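Local structure of hydroxyethylthiazole kinase (3HPD) at residues V116-F121 with T161-G166. The protein probably uses ATP, with magnesium as cofactor, to phosphorylate the hydroxyl group of 4-methyl-5-beta-hydroxyethylthiazole in thiamine diphosphate biosynthesis. Numbering follows the deposited sequence.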
ATOM      1  N   VAL A 116      15.870  13.527 -14.956  1.00 13.40           N
ATOM      2  CA  VAL A 116      16.175  12.109 -15.094  1.00 11.28           C
ATOM      3  C   VAL A 116      14.945  11.378 -15.612  1.00 10.50           C
ATOM      4  O   VAL A 116      13.838  11.585 -15.111  1.00 11.61           O
ATOM      5  CB  VAL A 116      16.580  11.455 -13.744  1.00 11.64           C
ATOM      6  CG1 VAL A 116      16.734   9.941 -13.918  1.00  9.33           C
ATOM      7  CG2 VAL A 116      17.888  12.045 -13.242  1.00 10.33           C
ATOM      8  N   LEU A 117      15.142  10.551 -16.633  1.00 10.95           N
ATOM      9  CA  LEU A 117      14.068   9.731 -17.203  1.00 11.61           C
ATOM     10  C   LEU A 117      14.570   8.314 -16.967  1.00 12.38           C
ATOM     11  O   LEU A 117      15.650   7.945 -17.406  1.00 14.04           O
ATOM     12  CB  LEU A 117      13.905   9.988 -18.708  1.00 11.63           C
ATOM     13  CG  LEU A 117      12.938   9.038 -19.439  1.00 12.96           C
ATOM     14  CD1 LEU A 117      11.530   9.191 -18.890  1.00 11.64           C
ATOM     15  CD2 LEU A 117      12.949   9.340 -20.932  1.00 13.34           C
ATOM     16  N   LYS A 118      13.775   7.522 -16.260  1.00 11.89           N
ATOM     17  CA  LYS A 118      14.159   6.155 -15.948  1.00 13.99           C
ATOM     18  C   LYS A 118      13.105   5.111 -16.258  1.00 12.97           C
ATOM     19  O   LYS A 118      12.037   5.140 -15.698  1.00 12.45           O
ATOM     20  CB  LYS A 118      14.470   5.987 -14.469  1.00 16.84           C
ATOM     21  CG  LYS A 118      14.939   4.568 -14.240  1.00 22.40           C
ATOM     22  CD  LYS A 118      14.570   3.896 -12.901  1.00 25.79           C
ATOM     23  CE  LYS A 118      13.024   3.684 -12.669  1.00 26.18           C
ATOM     24  NZ  LYS A 118      12.224   2.977 -13.758  1.00 27.31           N
ATOM     25  N   GLY A 119      13.413   4.158 -17.119  1.00 11.69           N
ATOM     26  CA  GLY A 119      12.456   3.123 -17.447  1.00 13.01           C
ATOM     27  C   GLY A 119      13.098   1.908 -18.061  1.00 13.46           C
ATOM     28  O   GLY A 119      14.315   1.892 -18.240  1.00 13.78           O
ATOM     29  N   ASN A 120      12.306   0.887 -18.385  1.00 13.52           N
ATOM     30  CA  ASN A 120      12.880  -0.302 -19.007  1.00 14.38           C
ATOM     31  C   ASN A 120      12.998  -0.096 -20.514  1.00 14.99           C
ATOM     32  O   ASN A 120      12.595   0.940 -21.042  1.00 14.46           O
ATOM     33  CB  ASN A 120      12.048  -1.557 -18.700  1.00 16.58           C
ATOM     34  CG  ASN A 120      10.629  -1.467 -19.216  1.00 17.72           C
ATOM     35  OD1 ASN A 120      10.377  -0.952 -20.304  1.00 18.27           O
ATOM     36  ND2 ASN A 120       9.688  -1.992 -18.437  1.00 21.78           N
ATOM     37  N   PHE A 121      13.551  -1.085 -21.206  1.00 15.39           N
ATOM     38  CA  PHE A 121      13.747  -0.982 -22.646  1.00 16.25           C
ATOM     39  C   PHE A 121      12.476  -0.654 -23.430  1.00 16.17           C
ATOM     40  O   PHE A 121      12.475   0.248 -24.261  1.00 17.67           O
ATOM     41  CB  PHE A 121      14.355  -2.272 -23.196  1.00 18.65           C
ATOM     42  CG  PHE A 121      14.873  -2.138 -24.598  1.00 20.68           C
ATOM     43  CD1 PHE A 121      16.182  -1.731 -24.835  1.00 22.61           C
ATOM     44  CD2 PHE A 121      14.040  -2.380 -25.685  1.00 22.18           C
ATOM     45  CE1 PHE A 121      16.653  -1.563 -26.134  1.00 23.61           C
ATOM     46  CE2 PHE A 121      14.500  -2.214 -26.989  1.00 22.96           C
ATOM     47  CZ  PHE A 121      15.810  -1.806 -27.213  1.00 23.02           C
ATOM     48  N   THR A 161      19.112  13.151 -18.557  1.00 15.59           N
ATOM     49  CA  THR A 161      19.849  11.937 -18.250  1.00 15.45           C
ATOM     50  C   THR A 161      18.822  10.821 -18.333  1.00 15.94           C
ATOM     51  O   THR A 161      17.726  10.932 -17.779  1.00 13.76           O
ATOM     52  CB  THR A 161      20.461  11.980 -16.835  1.00 17.30           C
ATOM     53  OG1 THR A 161      21.622  12.820 -16.849  1.00 17.75           O
ATOM     54  CG2 THR A 161      20.852  10.578 -16.366  1.00 13.68           C
ATOM     55  N   VAL A 162      19.167   9.754 -19.040  1.00 14.14           N
ATOM     56  CA  VAL A 162      18.251   8.642 -19.199  1.00 14.62           C
ATOM     57  C   VAL A 162      18.877   7.349 -18.725  1.00 15.34           C
ATOM     58  O   VAL A 162      20.079   7.128 -18.880  1.00 14.46           O
ATOM     59  CB  VAL A 162      17.835   8.461 -20.682  1.00 14.40           C
ATOM     60  CG1 VAL A 162      16.984   7.203 -20.842  1.00 14.95           C
ATOM     61  CG2 VAL A 162      17.075   9.690 -21.162  1.00 14.11           C
ATOM     62  N   ALA A 163      18.049   6.504 -18.129  1.00 13.67           N
ATOM     63  CA  ALA A 163      18.498   5.207 -17.670  1.00 14.25           C
ATOM     64  C   ALA A 163      17.546   4.174 -18.250  1.00 14.24           C
ATOM     65  O   ALA A 163      16.328   4.297 -18.117  1.00 13.18           O
ATOM     66  CB  ALA A 163      18.483   5.133 -16.142  1.00 12.64           C
ATOM     67  N   VAL A 164      18.109   3.188 -18.937  1.00 13.64           N
ATOM     68  CA  VAL A 164      17.329   2.096 -19.490  1.00 13.79           C
ATOM     69  C   VAL A 164      17.738   0.922 -18.606  1.00 13.63           C
ATOM     70  O   VAL A 164      18.866   0.434 -18.679  1.00 13.00           O
ATOM     71  CB  VAL A 164      17.694   1.796 -20.959  1.00 12.24           C
ATOM     72  CG1 VAL A 164      16.940   0.561 -21.433  1.00 13.30           C
ATOM     73  CG2 VAL A 164      17.338   2.987 -21.838  1.00 14.11           C
ATOM     74  N   THR A 165      16.824   0.497 -17.746  1.00 13.80           N
ATOM     75  CA  THR A 165      17.099  -0.588 -16.819  1.00 14.64           C
ATOM     76  C   THR A 165      16.942  -1.977 -17.435  1.00 15.93           C
ATOM     77  O   THR A 165      16.176  -2.167 -18.378  1.00 16.59           O
ATOM     78  CB  THR A 165      16.193  -0.466 -15.583  1.00 15.68           C
ATOM     79  OG1 THR A 165      14.821  -0.554 -15.984  1.00 14.48           O
ATOM     80  CG2 THR A 165      16.415   0.876 -14.902  1.00 14.51           C
ATOM     81  N   GLY A 166      17.682  -2.938 -16.891  1.00 15.58           N
ATOM     82  CA  GLY A 166      17.630  -4.306 -17.375  1.00 17.12           C
ATOM     83  C   GLY A 166      18.656  -5.146 -16.636  1.00 18.58           C
ATOM     84  O   GLY A 166      19.173  -4.712 -15.605  1.00 18.24           O
TER
HETATM   85  O   HOH W   1      12.728   0.408 -14.454  1.00 27.87           O
HETATM   86  O   HOH W   2      14.605  -3.573 -19.923  1.00 20.41           O
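L117 N donates to T161 O (2.9 Å) and L117 O accepts from A163 N, in the pairing of two adjacent parallel strands, 116-120 and 161-165. G119 repeats the pattern: G119 N reaches A163 O at 3.1 Å, and G119 O takes T165 N at 2.9 Å. This last donor is tilted 27° from the carbonyl plane. The same carbonyl oxygens also receive CA-H...O contacts, such as V162 CA to L117 O.

Apolar packing differs on the two faces. L117 and V162 lie side by side, with L117 CB 4.0 Å from V162 CG2. Further along, V164 CG1 reaches 3.7 Å from F121 CA and also meets the phenyl ring at CD1. K118 crosses T165 at about a right angle on the other face. K118 CG touches T165 CG2 at 4.0 Å and also meets A163 CB.

Two waters bridge the C-terminal ends of the strands. One joins K118 NZ to T165 OG1, 2.7 Å from the NZ. K118 gets there by leaving CG anti to its own N (chi1 -177°) and then bending at chi2, chi3 and chi4. Its ammonium also forms a salt bridge with D92. The second water accepts from F121 N and donates to T165 O. K118 and T165 are predicted to bind ATP, consistent with a nucleotide site at the C-terminal ends of these strands, in a ribokinase-like fold. N120 caps the helix that follows through OD1 to E123 N.

The pair lies inside the central sheet, between parallel strand 89-92 and antiparallel strand 169-172. Helix 144-157 covers the V162 and V164 face. Helices 193-205 and 210-231 cover the face of V116, K118, T161 and A163.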